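Side-chain contacts in transcriptional repressor of the blcABC operon (Agrobacterium tumefaciens, PDB 3MQ0), which represses transcription of the blcABC operon under control of its oligomeric state, and probably binds DNA through an IclR-type helix-turn-helix domain: residues B[29-32]-B[33-36]; B[107-110]-B[111-114]; B[146-149]-B[150-153]; B[166-169]-B[170-174]; B[225-228]-B[229-233]. All coordinates share one frame; numbering follows the deposited sequence.

Contact 1: residues B[29-32]-B[33-36]; sequences LRRA and VRIL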
loop_
_atom_site.group_PDB
_atom_site.type_symbol
_atom_site.label_atom_id
_atom_site.label_comp_id
_atom_site.label_asym_id
_atom_site.label_seq_id
_atom_site.Cartn_x
_atom_site.Cartn_y
_atom_site.Cartn_z
ATOM N N LEU B 29 1.030 16.104 19.247
ATOM C CA LEU B 29 1.430 15.083 18.296
ATOM C C LEU B 29 1.037 13.679 18.778
ATOM O O LEU B 29 0.520 12.882 18.000
ATOM C CB LEU B 29 2.935 15.154 18.035
ATOM C CG LEU B 29 3.444 14.149 17.016
ATOM C CD1 LEU B 29 2.668 14.247 15.706
ATOM C CD2 LEU B 29 4.931 14.432 16.806
ATOM N N ARG B 30 1.298 13.375 20.047
ATOM C CA ARG B 30 0.923 12.073 20.598
ATOM C C ARG B 30 -0.580 11.821 20.467
ATOM O O ARG B 30 -0.985 10.727 20.071
ATOM C CB ARG B 30 1.367 11.949 22.052
ATOM C CG ARG B 30 2.886 11.925 22.225
ATOM C CD ARG B 30 3.256 11.652 23.667
ATOM N NE ARG B 30 4.701 11.719 23.872
ATOM C CZ ARG B 30 5.534 10.710 23.649
ATOM N NH1 ARG B 30 5.075 9.544 23.190
ATOM N NH2 ARG B 30 6.827 10.867 23.886
ATOM N N ARG B 31 -1.403 12.825 20.775
ATOM C CA ARG B 31 -2.850 12.665 20.651
ATOM C C ARG B 31 -3.287 12.521 19.192
ATOM O O ARG B 31 -4.182 11.732 18.893
ATOM C CB ARG B 31 -3.624 13.825 21.300
ATOM C CG ARG B 31 -3.333 14.080 22.789
ATOM C CD ARG B 31 -3.193 12.815 23.578
ATOM N NE ARG B 31 -3.043 13.086 25.008
ATOM C CZ ARG B 31 -1.899 13.418 25.605
ATOM N NH1 ARG B 31 -0.785 13.549 24.901
ATOM N NH2 ARG B 31 -1.870 13.626 26.917
ATOM N N ALA B 32 -2.673 13.285 18.291
ATOM C CA ALA B 32 -3.033 13.185 16.878
ATOM C C ALA B 32 -2.720 11.783 16.361
ATOM O O ALA B 32 -3.495 11.194 15.621
ATOM C CB ALA B 32 -2.283 14.223 16.064
ATOM N N VAL B 33 -1.565 11.260 16.750
ATOM C CA VAL B 33 -1.199 9.898 16.370
ATOM C C VAL B 33 -2.195 8.872 16.932
ATOM O O VAL B 33 -2.625 7.953 16.227
ATOM C CB VAL B 33 0.241 9.588 16.775
ATOM C CG1 VAL B 33 0.558 8.100 16.582
ATOM C CG2 VAL B 33 1.190 10.464 15.951
ATOM N N ARG B 34 -2.603 9.046 18.185
ATOM C CA ARG B 34 -3.613 8.144 18.754
ATOM C C ARG B 34 -4.932 8.173 17.967
ATOM O O ARG B 34 -5.543 7.121 17.691
ATOM C CB ARG B 34 -3.845 8.477 20.223
ATOM C CG ARG B 34 -4.938 7.665 20.893
ATOM C CD ARG B 34 -4.917 7.927 22.396
ATOM N NE ARG B 34 -3.759 8.733 22.776
ATOM C CZ ARG B 34 -2.570 8.239 23.106
ATOM N NH1 ARG B 34 -2.372 6.924 23.113
ATOM N NH2 ARG B 34 -1.574 9.064 23.426
ATOM N N ILE B 35 -5.363 9.379 17.598
ATOM C CA ILE B 35 -6.581 9.562 16.805
ATOM C C ILE B 35 -6.448 8.907 15.437
ATOM O O ILE B 35 -7.359 8.217 14.995
ATOM C CB ILE B 35 -6.912 11.064 16.627
ATOM C CG1 ILE B 35 -7.378 11.654 17.957
ATOM C CG2 ILE B 35 -7.991 11.276 15.567
ATOM C CD1 ILE B 35 -7.332 13.178 17.969
ATOM N N LEU B 36 -5.324 9.125 14.754
ATOM C CA LEU B 36 -5.152 8.494 13.451
ATOM C C LEU B 36 -5.156 6.975 13.562
ATOM O O LEU B 36 -5.739 6.289 12.719
ATOM C CB LEU B 36 -3.892 8.996 12.743
ATOM C CG LEU B 36 -4.050 10.463 12.316
ATOM C CD1 LEU B 36 -2.693 11.085 12.066
ATOM C CD2 LEU B 36 -4.941 10.621 11.083
#
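Leu-29 and Val-33, one helical turn apart, supply the apolar part of this contact. Leu-29 CD1 lies 4.1 Å from Val-33 CG2, and the two side chains meet at a slant. Val-33 has CG1 anti to the backbone N (chi1 171°), which swings CG2 back up the helix until it is 3.2 Å from Leu-29 O. Two residues further on, Ile-35 CG1 lies 3.3 Å from Arg-31 O, so aliphatic carbon lies against a carbonyl oxygen that the backbone already uses.

The backbone bonds are regular i to i+4 links. Val-33 N, Arg-34 N, Ile-35 N and Leu-36 N give to the oxygens of Leu-29, Arg-30, Arg-31 and Ala-32; Ile-35 N to Arg-31 O, for example, measures 2.9 Å.

Among the charged groups, Arg-31 and Arg-34 run side by side in the same direction, with their guanidinium planes 83° apart. Arg-31 CD comes to the edge of the Arg-34 group, 4.1 Å from Arg-34 NH2, so between the two side chains the closest approach is made by the Arg-31 methylene. Arg-31 is bent at chi2 (-40°), and its own head is taken by salt bridges to Asp-56 and Asp-24. Arg-30 bonds Thr-25 O and forms a salt bridge with Glu-71 of the second subunit.

Ile-35 and Leu-36 both reach Met-69 of helix 59-71, while Ala-32 packs on Leu-29 of the second subunit. Three helices followed by the hairpin of strands 75-77 and 82-85 make the winged form of the IclR helix-turn-helix domain, with helix 27-41 first.

Contact 2: residues B[107-110]-B[111-114]; sequences NDHL and AQRH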
loop_
_atom_site.group_PDB
_atom_site.type_symbol
_atom_site.label_atom_id
_atom_site.label_comp_id
_atom_site.label_asym_id
_atom_site.label_seq_id
_atom_site.Cartn_x
_atom_site.Cartn_y
_atom_site.Cartn_z
ATOM N N ASN B 107 21.504 -4.266 8.499
ATOM C CA ASN B 107 22.794 -3.917 9.101
ATOM C C ASN B 107 22.606 -3.165 10.406
ATOM O O ASN B 107 23.239 -3.480 11.417
ATOM C CB ASN B 107 23.643 -3.053 8.161
ATOM C CG ASN B 107 24.171 -3.816 6.961
ATOM O OD1 ASN B 107 24.336 -5.021 7.007
ATOM N ND2 ASN B 107 24.464 -3.093 5.884
ATOM N N ASP B 108 21.738 -2.157 10.373
ATOM C CA ASP B 108 21.475 -1.318 11.540
ATOM C C ASP B 108 20.809 -2.075 12.691
ATOM O O ASP B 108 21.082 -1.828 13.872
ATOM C CB ASP B 108 20.640 -0.107 11.128
ATOM C CG ASP B 108 21.417 0.852 10.230
ATOM O OD1 ASP B 108 22.655 0.685 10.108
ATOM O OD2 ASP B 108 20.801 1.771 9.652
ATOM N N HIS B 109 19.940 -3.002 12.338
ATOM C CA HIS B 109 19.296 -3.844 13.326
ATOM C C HIS B 109 20.339 -4.668 14.073
ATOM O O HIS B 109 20.261 -4.825 15.290
ATOM C CB HIS B 109 18.291 -4.761 12.632
ATOM C CG HIS B 109 17.321 -5.418 13.559
ATOM N ND1 HIS B 109 16.371 -4.717 14.266
ATOM C CD2 HIS B 109 17.131 -6.727 13.871
ATOM C CE1 HIS B 109 15.650 -5.557 14.987
ATOM N NE2 HIS B 109 16.088 -6.783 14.758
ATOM N N LEU B 110 21.323 -5.194 13.346
ATOM C CA LEU B 110 22.368 -5.992 13.986
ATOM C C LEU B 110 23.255 -5.152 14.903
ATOM O O LEU B 110 23.753 -5.638 15.921
ATOM C CB LEU B 110 23.226 -6.703 12.946
ATOM C CG LEU B 110 22.525 -7.824 12.189
ATOM C CD1 LEU B 110 23.523 -8.518 11.277
ATOM C CD2 LEU B 110 21.925 -8.795 13.175
ATOM N N ALA B 111 23.444 -3.892 14.538
ATOM C CA ALA B 111 24.294 -2.996 15.313
ATOM C C ALA B 111 23.817 -2.791 16.754
ATOM O O ALA B 111 24.548 -2.245 17.575
ATOM C CB ALA B 111 24.428 -1.653 14.608
ATOM N N GLN B 112 22.599 -3.215 17.070
ATOM C CA GLN B 112 22.071 -2.989 18.415
ATOM C C GLN B 112 21.658 -4.280 19.113
ATOM O O GLN B 112 21.088 -4.254 20.204
ATOM C CB GLN B 112 20.903 -2.009 18.365
ATOM C CG GLN B 112 19.757 -2.483 17.508
ATOM C CD GLN B 112 18.922 -1.339 16.984
ATOM O OE1 GLN B 112 19.454 -0.316 16.551
ATOM N NE2 GLN B 112 17.603 -1.502 17.027
ATOM N N ARG B 113 21.944 -5.408 18.473
ATOM C CA ARG B 113 21.684 -6.715 19.057
ATOM C C ARG B 113 23.005 -7.400 19.360
ATOM O O ARG B 113 23.418 -8.317 18.649
ATOM C CB ARG B 113 20.869 -7.583 18.100
ATOM C CG ARG B 113 19.448 -7.100 17.879
ATOM C CD ARG B 113 18.624 -7.235 19.145
ATOM N NE ARG B 113 17.244 -6.792 18.958
ATOM C CZ ARG B 113 16.331 -7.462 18.262
ATOM N NH1 ARG B 113 16.654 -8.604 17.672
ATOM N NH2 ARG B 113 15.098 -6.989 18.149
ATOM N N HIS B 114 23.673 -6.944 20.411
ATOM C CA HIS B 114 24.966 -7.507 20.774
ATOM C C HIS B 114 24.873 -8.996 21.113
ATOM O O HIS B 114 25.888 -9.680 21.189
ATOM C CB HIS B 114 25.597 -6.702 21.907
ATOM C CG HIS B 114 25.869 -5.275 21.538
ATOM N ND1 HIS B 114 24.862 -4.346 21.369
ATOM C CD2 HIS B 114 27.027 -4.625 21.278
ATOM C CE1 HIS B 114 25.392 -3.183 21.037
ATOM N NE2 HIS B 114 26.705 -3.324 20.975
#
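His-109 and Arg-113 meet where the chain leaves helix 102-110 through a type I beta turn, Leu-110 to Arg-113, in the GAF-like C-terminal domain. The imidazole is inclined to the guanidinium by 66°, so the pair is no parallel stack. Its NE2 sits 3.2 Å above the Arg-113 plane, displaced toward the rim of the group, and His-109 NE2 is about equally far from NH1 and NH2 of Arg-113, at 3.5 Å. His-109 CE1 is likewise 3.5 Å from Arg-113 NH2. The angle to NH1 is poor for a hydrogen bond, and the contact is one of a ring end resting over a flat cation.

Two torsions bring the groups together. His-109 throws its ring toward the turn with CG opposite the backbone N (chi1 -165°), and Arg-113 folds at chi2 (-67°), doubling back so that its guanidinium face receives His-109 NE2. The imidazole is further fixed from helix 247-267: ND1 is hydrogen-bonded to Lys-267 NZ and NE2 makes a weak bond with Thr-260 O. Ala-263 of that helix touches both side chains. Asp-108 turns instead to Ser-78 and Ala-79 of the second subunit.

Across the turn, Arg-113 N gives to Leu-110 O at 3.1 Å. Gln-112 places its CG 3.3 Å from His-109 O, and Gln-112 OE1 stands 3.5 Å from Asp-108 O, two acceptors that do not bond.

Contact 3: residues B[146-149]-B[150-153]; sequences TFRI and GMRL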
loop_
_atom_site.group_PDB
_atom_site.type_symbol
_atom_site.label_atom_id
_atom_site.label_comp_id
_atom_site.label_asym_id
_atom_site.label_seq_id
_atom_site.Cartn_x
_atom_site.Cartn_y
_atom_site.Cartn_z
ATOM N N THR B 146 32.508 -19.415 3.476
ATOM C CA THR B 146 32.182 -18.081 3.596
ATOM C C THR B 146 31.069 -17.747 2.603
ATOM O O THR B 146 30.867 -18.343 1.523
ATOM C CB THR B 146 33.393 -17.116 3.508
ATOM O OG1 THR B 146 33.648 -16.781 2.159
ATOM C CG2 THR B 146 34.640 -17.711 4.116
ATOM N N PHE B 147 30.341 -16.769 3.057
ATOM C CA PHE B 147 29.282 -16.192 2.353
ATOM C C PHE B 147 29.844 -14.931 1.729
ATOM O O PHE B 147 30.607 -14.239 2.339
ATOM C CB PHE B 147 28.176 -15.927 3.341
ATOM C CG PHE B 147 27.740 -17.136 4.060
ATOM C CD1 PHE B 147 26.956 -18.070 3.453
ATOM C CD2 PHE B 147 28.140 -17.369 5.337
ATOM C CE1 PHE B 147 26.562 -19.169 4.101
ATOM C CE2 PHE B 147 27.750 -18.474 5.988
ATOM C CZ PHE B 147 26.945 -19.378 5.375
ATOM N N ARG B 148 29.455 -14.690 0.499
ATOM C CA ARG B 148 29.841 -13.516 -0.280
ATOM C C ARG B 148 28.585 -12.931 -0.899
ATOM O O ARG B 148 27.727 -13.681 -1.351
ATOM C CB ARG B 148 30.743 -13.925 -1.433
ATOM C CG ARG B 148 32.033 -14.604 -1.060
ATOM C CD ARG B 148 32.805 -14.870 -2.342
ATOM N NE ARG B 148 31.901 -15.278 -3.421
ATOM C CZ ARG B 148 31.567 -16.539 -3.649
ATOM N NH1 ARG B 148 32.081 -17.477 -2.875
ATOM N NH2 ARG B 148 30.734 -16.871 -4.635
ATOM N N ILE B 149 28.489 -11.604 -0.962
ATOM C CA ILE B 149 27.304 -10.976 -1.553
ATOM C C ILE B 149 27.175 -11.430 -3.012
ATOM O O ILE B 149 28.173 -11.495 -3.737
ATOM C CB ILE B 149 27.364 -9.423 -1.465
ATOM C CG1 ILE B 149 27.661 -8.970 -0.031
ATOM C CG2 ILE B 149 26.072 -8.788 -2.020
ATOM C CD1 ILE B 149 26.584 -9.337 0.982
ATOM N N GLY B 150 25.961 -11.785 -3.429
ATOM C CA GLY B 150 25.723 -12.239 -4.793
ATOM C C GLY B 150 25.853 -13.743 -5.011
ATOM O O GLY B 150 25.440 -14.277 -6.039
ATOM N N MET B 151 26.455 -14.423 -4.049
ATOM C CA MET B 151 26.627 -15.874 -4.082
ATOM C C MET B 151 25.273 -16.597 -4.061
ATOM O O MET B 151 24.304 -16.061 -3.530
ATOM C CB MET B 151 27.476 -16.273 -2.877
ATOM C CG MET B 151 27.366 -17.691 -2.417
ATOM S SD MET B 151 28.567 -17.914 -1.101
ATOM C CE MET B 151 27.690 -19.055 -0.048
ATOM N N ARG B 152 25.207 -17.776 -4.694
ATOM C CA ARG B 152 23.992 -18.613 -4.716
ATOM C C ARG B 152 24.229 -19.986 -4.120
ATOM O O ARG B 152 25.284 -20.577 -4.321
ATOM C CB ARG B 152 23.500 -18.821 -6.151
ATOM C CG ARG B 152 23.291 -17.529 -6.905
ATOM C CD ARG B 152 22.702 -17.705 -8.295
ATOM N NE ARG B 152 22.296 -16.384 -8.766
ATOM C CZ ARG B 152 21.043 -16.000 -8.963
ATOM N NH1 ARG B 152 20.043 -16.850 -8.789
ATOM N NH2 ARG B 152 20.795 -14.764 -9.373
ATOM N N LEU B 153 23.228 -20.500 -3.407
ATOM C CA LEU B 153 23.241 -21.869 -2.900
ATOM C C LEU B 153 21.854 -22.497 -3.084
ATOM O O LEU B 153 20.862 -21.780 -3.184
ATOM C CB LEU B 153 23.612 -21.884 -1.414
ATOM C CG LEU B 153 25.096 -21.647 -1.124
ATOM C CD1 LEU B 153 25.338 -21.635 0.390
ATOM C CD2 LEU B 153 25.930 -22.713 -1.783
#
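A type II beta turn from Arg-148 to Met-151 leads the chain into strand 152-154, and Met-151 folds its side chain back across the residues that precede the turn. The closing bond runs from Met-151 N to Arg-148 O and is 3.1 Å long. Gly-150 takes a positive phi of 90°, where a CB would be pressed against the Ile-149 carbonyl oxygen.

From the turn the Met-151 chain retreats atom by atom. Met-151 CB is only 3.0 Å from Arg-148 O, a tight approach, and 3.8 Å from Arg-148 NH2. CG lies anti to the backbone N (chi1 158°), directing the rest of the chain past the arginine at about a right angle. Met-151 SD stands 3.8 Å above the Arg-148 guanidinium plane, offset toward its rim, and the same sulfur is 3.5 Å from Thr-146 O.

Strand 152-154 is, within this chain, an outermost strand of the six-stranded antiparallel sheet of the GAF fold, where it pairs with strand 130-137. Tyr-133 of that neighbour makes backbone hydrogen bonds with Gly-150 and Met-151, and its ring meets the ring of Phe-147 at about 35°.

The Met-151 methyl reaches Phe-147 from an oblique direction, Met-151 CE lying 3.7 Å from Phe-147 CD1. The same CE of Met-151 is 3.6 Å from Thr-146 O.

Contact 4: residues B[166-169]-B[170-174]; sequences SDLG and PGELR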
loop_
_atom_site.group_PDB
_atom_site.type_symbol
_atom_site.label_atom_id
_atom_site.label_comp_id
_atom_site.label_asym_id
_atom_site.label_seq_id
_atom_site.Cartn_x
_atom_site.Cartn_y
_atom_site.Cartn_z
ATOM N N SER B 166 9.422 -23.074 3.315
ATOM C CA SER B 166 8.362 -23.574 4.181
ATOM C C SER B 166 7.043 -22.832 3.942
ATOM O O SER B 166 5.998 -23.286 4.379
ATOM C CB SER B 166 8.769 -23.536 5.666
ATOM O OG SER B 166 8.727 -22.223 6.180
ATOM N N ASP B 167 7.061 -21.735 3.233
ATOM C CA ASP B 167 5.816 -21.104 2.924
ATOM C C ASP B 167 5.181 -21.586 1.646
ATOM O O ASP B 167 4.150 -21.145 1.326
ATOM C CB ASP B 167 5.937 -19.612 2.901
ATOM C CG ASP B 167 7.209 -19.169 2.336
ATOM O OD1 ASP B 167 8.079 -18.787 3.109
ATOM O OD2 ASP B 167 7.375 -19.223 1.125
ATOM N N LEU B 168 5.847 -22.460 0.923
ATOM C CA LEU B 168 5.302 -23.048 -0.301
ATOM C C LEU B 168 4.463 -24.292 -0.017
ATOM O O LEU B 168 4.755 -25.051 0.911
ATOM C CB LEU B 168 6.436 -23.416 -1.254
ATOM C CG LEU B 168 7.072 -22.246 -2.006
ATOM C CD1 LEU B 168 7.497 -21.140 -1.063
ATOM C CD2 LEU B 168 8.245 -22.734 -2.836
ATOM N N GLY B 169 3.426 -24.499 -0.823
ATOM C CA GLY B 169 2.593 -25.687 -0.697
ATOM C C GLY B 169 3.231 -26.869 -1.409
ATOM O O GLY B 169 4.262 -26.706 -2.068
ATOM N N PRO B 170 2.621 -28.062 -1.290
ATOM C CA PRO B 170 3.179 -29.290 -1.880
ATOM C C PRO B 170 3.279 -29.212 -3.402
ATOM O O PRO B 170 4.233 -29.749 -3.975
ATOM C CB PRO B 170 2.181 -30.382 -1.455
ATOM C CG PRO B 170 0.892 -29.648 -1.147
ATOM C CD PRO B 170 1.349 -28.305 -0.585
ATOM N N GLY B 171 2.314 -28.557 -4.042
ATOM C CA GLY B 171 2.308 -28.443 -5.490
ATOM C C GLY B 171 3.426 -27.528 -5.965
ATOM O O GLY B 171 4.134 -27.838 -6.940
ATOM N N GLU B 172 3.598 -26.400 -5.277
ATOM C CA GLU B 172 4.632 -25.436 -5.661
ATOM C C GLU B 172 6.024 -26.031 -5.504
ATOM O O GLU B 172 6.896 -25.806 -6.348
ATOM C CB GLU B 172 4.515 -24.145 -4.854
ATOM C CG GLU B 172 3.216 -23.386 -5.089
ATOM C CD GLU B 172 3.055 -22.208 -4.136
ATOM O OE1 GLU B 172 2.918 -22.442 -2.916
ATOM O OE2 GLU B 172 3.076 -21.047 -4.604
ATOM N N LEU B 173 6.234 -26.794 -4.431
ATOM C CA LEU B 173 7.523 -27.458 -4.213
ATOM C C LEU B 173 7.799 -28.461 -5.315
ATOM O O LEU B 173 8.926 -28.605 -5.783
ATOM C CB LEU B 173 7.548 -28.168 -2.863
ATOM C CG LEU B 173 7.641 -27.319 -1.599
ATOM C CD1 LEU B 173 7.333 -28.148 -0.349
ATOM C CD2 LEU B 173 9.012 -26.663 -1.485
ATOM N N ARG B 174 6.760 -29.157 -5.757
ATOM C CA ARG B 174 6.975 -30.184 -6.758
ATOM C C ARG B 174 7.300 -29.570 -8.116
ATOM O O ARG B 174 8.014 -30.165 -8.911
ATOM C CB ARG B 174 5.787 -31.151 -6.805
ATOM C CG ARG B 174 5.919 -32.232 -5.727
ATOM C CD ARG B 174 4.608 -32.885 -5.278
ATOM N NE ARG B 174 4.930 -33.863 -4.235
ATOM C CZ ARG B 174 5.142 -33.566 -2.952
ATOM N NH1 ARG B 174 5.013 -32.314 -2.508
ATOM N NH2 ARG B 174 5.469 -34.531 -2.099
#
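Glu-172 reaches back from the first turn of helix 170-176 to the backbone of Gly-169, the residue at the N-cap position. At its start, Glu-172 CB sits 4.1 Å from Leu-168 CB and 3.8 Å from Gly-169 O. CG leaves beside the backbone N, opposite the carbonyl carbon (chi1 -63°), and the chain then runs extended (chi2 172°), which carries the carboxylate past the helix start. Glu-172 CD comes to 4.0 Å from Gly-169 N. At the tip, Glu-172 OE1 accepts the N-H of Gly-169 N over 3.0 Å in an almost straight bond, 176° at the hydrogen. It uses the anti lone pair, the one turned away from OE2. The same OE1 of Glu-172 is 3.6 Å from Leu-168 CA, so the carboxylate lies against the chain just ahead of the helix.

The neighbouring residues complete the helix start. Leu-173 N gives to Gly-169 O, and Leu-173 CG packs at 4.1 Å from Leu-168 CB, with Leu-199 of helix 192-205 also touching Leu-173. Pro-170 O accepts two donors, Arg-174 N and Arg-174 NH1, which come from opposite faces of its plane. Arg-174 NH1 lies 3.1 Å from Pro-170 O, which is in the guanidinium plane, and NH2 of Arg-174 pairs with Glu-196.

Glu-172 supplies the N3 half of a capping box, the N3 carboxylate to N-cap N-H bond; Gly-169 has no side chain to give the other half. Leu-168 just before the cap and Leu-173 at N4 form the hydrophobic staple that commonly accompanies such a helix N-terminus.

Contact 5: residues B[225-228]-B[229-233]; sequences IRDY and SGAAS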
loop_
_atom_site.group_PDB
_atom_site.type_symbol
_atom_site.label_atom_id
_atom_site.label_comp_id
_atom_site.label_asym_id
_atom_site.label_seq_id
_atom_site.Cartn_x
_atom_site.Cartn_y
_atom_site.Cartn_z
ATOM N N ILE B 225 11.870 -13.118 7.243
ATOM C CA ILE B 225 11.604 -11.681 7.281
ATOM C C ILE B 225 10.404 -11.451 6.380
ATOM O O ILE B 225 10.370 -11.943 5.248
ATOM C CB ILE B 225 12.807 -10.877 6.739
ATOM C CG1 ILE B 225 14.102 -11.213 7.498
ATOM C CG2 ILE B 225 12.510 -9.367 6.739
ATOM C CD1 ILE B 225 14.011 -11.029 8.975
ATOM N N ARG B 226 9.413 -10.719 6.872
ATOM C CA ARG B 226 8.220 -10.473 6.075
ATOM C C ARG B 226 8.078 -9.001 5.716
ATOM O O ARG B 226 8.486 -8.127 6.489
ATOM C CB ARG B 226 6.985 -10.972 6.815
ATOM C CG ARG B 226 7.021 -12.488 6.968
ATOM C CD ARG B 226 5.882 -13.054 7.789
ATOM N NE ARG B 226 6.154 -14.464 8.070
ATOM C CZ ARG B 226 5.942 -15.453 7.210
ATOM N NH1 ARG B 226 5.435 -15.196 6.013
ATOM N NH2 ARG B 226 6.234 -16.703 7.550
ATOM N N ASP B 227 7.505 -8.744 4.541
ATOM C CA ASP B 227 7.309 -7.378 4.053
ATOM C C ASP B 227 5.925 -6.883 4.436
ATOM O O ASP B 227 5.148 -7.612 5.056
ATOM C CB ASP B 227 7.500 -7.302 2.529
ATOM C CG ASP B 227 6.552 -8.220 1.760
ATOM O OD1 ASP B 227 5.369 -8.354 2.143
ATOM O OD2 ASP B 227 6.997 -8.817 0.752
ATOM N N TYR B 228 5.609 -5.651 4.054
ATOM C CA TYR B 228 4.359 -5.051 4.484
ATOM C C TYR B 228 3.182 -5.955 4.128
ATOM O O TYR B 228 2.198 -6.027 4.856
ATOM C CB TYR B 228 4.193 -3.652 3.888
ATOM C CG TYR B 228 4.007 -3.629 2.394
ATOM C CD1 TYR B 228 2.744 -3.465 1.837
ATOM C CD2 TYR B 228 5.094 -3.763 1.539
ATOM C CE1 TYR B 228 2.568 -3.441 0.463
ATOM C CE2 TYR B 228 4.930 -3.740 0.166
ATOM C CZ TYR B 228 3.665 -3.579 -0.366
ATOM O OH TYR B 228 3.502 -3.557 -1.733
ATOM N N SER B 229 3.316 -6.667 3.015
ATOM C CA SER B 229 2.263 -7.539 2.515
ATOM C C SER B 229 2.006 -8.788 3.361
ATOM O O SER B 229 0.956 -9.410 3.240
ATOM C CB SER B 229 2.587 -7.972 1.089
ATOM O OG SER B 229 1.935 -9.190 0.796
ATOM N N GLY B 230 2.967 -9.168 4.198
ATOM C CA GLY B 230 2.846 -10.395 4.962
ATOM C C GLY B 230 3.590 -11.566 4.348
ATOM O O GLY B 230 3.795 -12.596 4.991
ATOM N N ALA B 231 4.004 -11.419 3.098
ATOM C CA ALA B 231 4.743 -12.482 2.427
ATOM C C ALA B 231 6.184 -12.559 2.925
ATOM O O ALA B 231 6.789 -11.535 3.225
ATOM C CB ALA B 231 4.724 -12.259 0.937
ATOM N N ALA B 232 6.728 -13.771 3.005
ATOM C CA ALA B 232 8.133 -13.951 3.349
ATOM C C ALA B 232 8.998 -13.432 2.212
ATOM O O ALA B 232 9.023 -14.010 1.132
ATOM C CB ALA B 232 8.428 -15.402 3.611
ATOM N N SER B 233 9.707 -12.337 2.454
ATOM C CA SER B 233 10.452 -11.671 1.391
ATOM C C SER B 233 11.940 -11.961 1.452
ATOM O O SER B 233 12.648 -11.816 0.454
ATOM C CB SER B 233 10.220 -10.158 1.441
ATOM O OG SER B 233 10.662 -9.608 2.674
#
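Asp-227 sets its CG between the backbone N and the carbonyl carbon (chi1 58°), turning Asp-227 OD1 over the loop to Ser-229 N at 2.8 Å. The angle at the hydrogen is only 120°, making this an Asx turn closed by a weak bond. The other oxygen, Asp-227 OD2, leans on Ser-233 CB at 3.6 Å. Arg-226 is extended from CG to NE, which carries Arg-226 NH1 across to Gly-230 O in the turn; that 3.2 Å bond lies in the carbonyl plane and meets the guanidinium at its edge. Arg-226 NH1 is also 3.8 Å from Ala-232 CB.

These residues close the hairpin of strands 218-226 and 232-241 in the GAF-type sheet. A type I turn runs from Asp-227 to Gly-230, and Asp-227 bonds both Gly-230 N (through O, 2.8 Å) and Ala-231 O (through N, 3.2 Å), the pattern of a type I turn with a G1 bulge. Gly-230 supplies the positive phi, 98°. Arg-226 and Ala-232 form a non-hydrogen-bonded pair.

Ser-233 N gives to Ile-225 O over 2.9 Å, and Ser-233 OG adds a weak bond to that oxygen. The Tyr-228 ring has Ser-229 CA over one face, while its side chain packs on Leu-90 of the second subunit.

Contact 1 lies in the helix-turn-helix domain, and contacts 2 to 5 lie in the GAF-like domain. The centres of contacts 1 and 3 are 45 Å apart, on opposite sides of the chain's centre; contact 5 comes nearer, at 27 Å between centres. Contacts 3 and 5 both reach the six-stranded sheet, 22 Å apart centre to centre. Contacts 4 and 5 touch, with Asp-167 OD1 3.4 Å from Ala-232 CB, so the loop before helix 170-176 packs on the hairpin. Contacts 2 and 5 approach to about 7 Å between nearest atoms, and helix 247-267 touches both. Contacts 1, 2 and 5 also reach the second subunit.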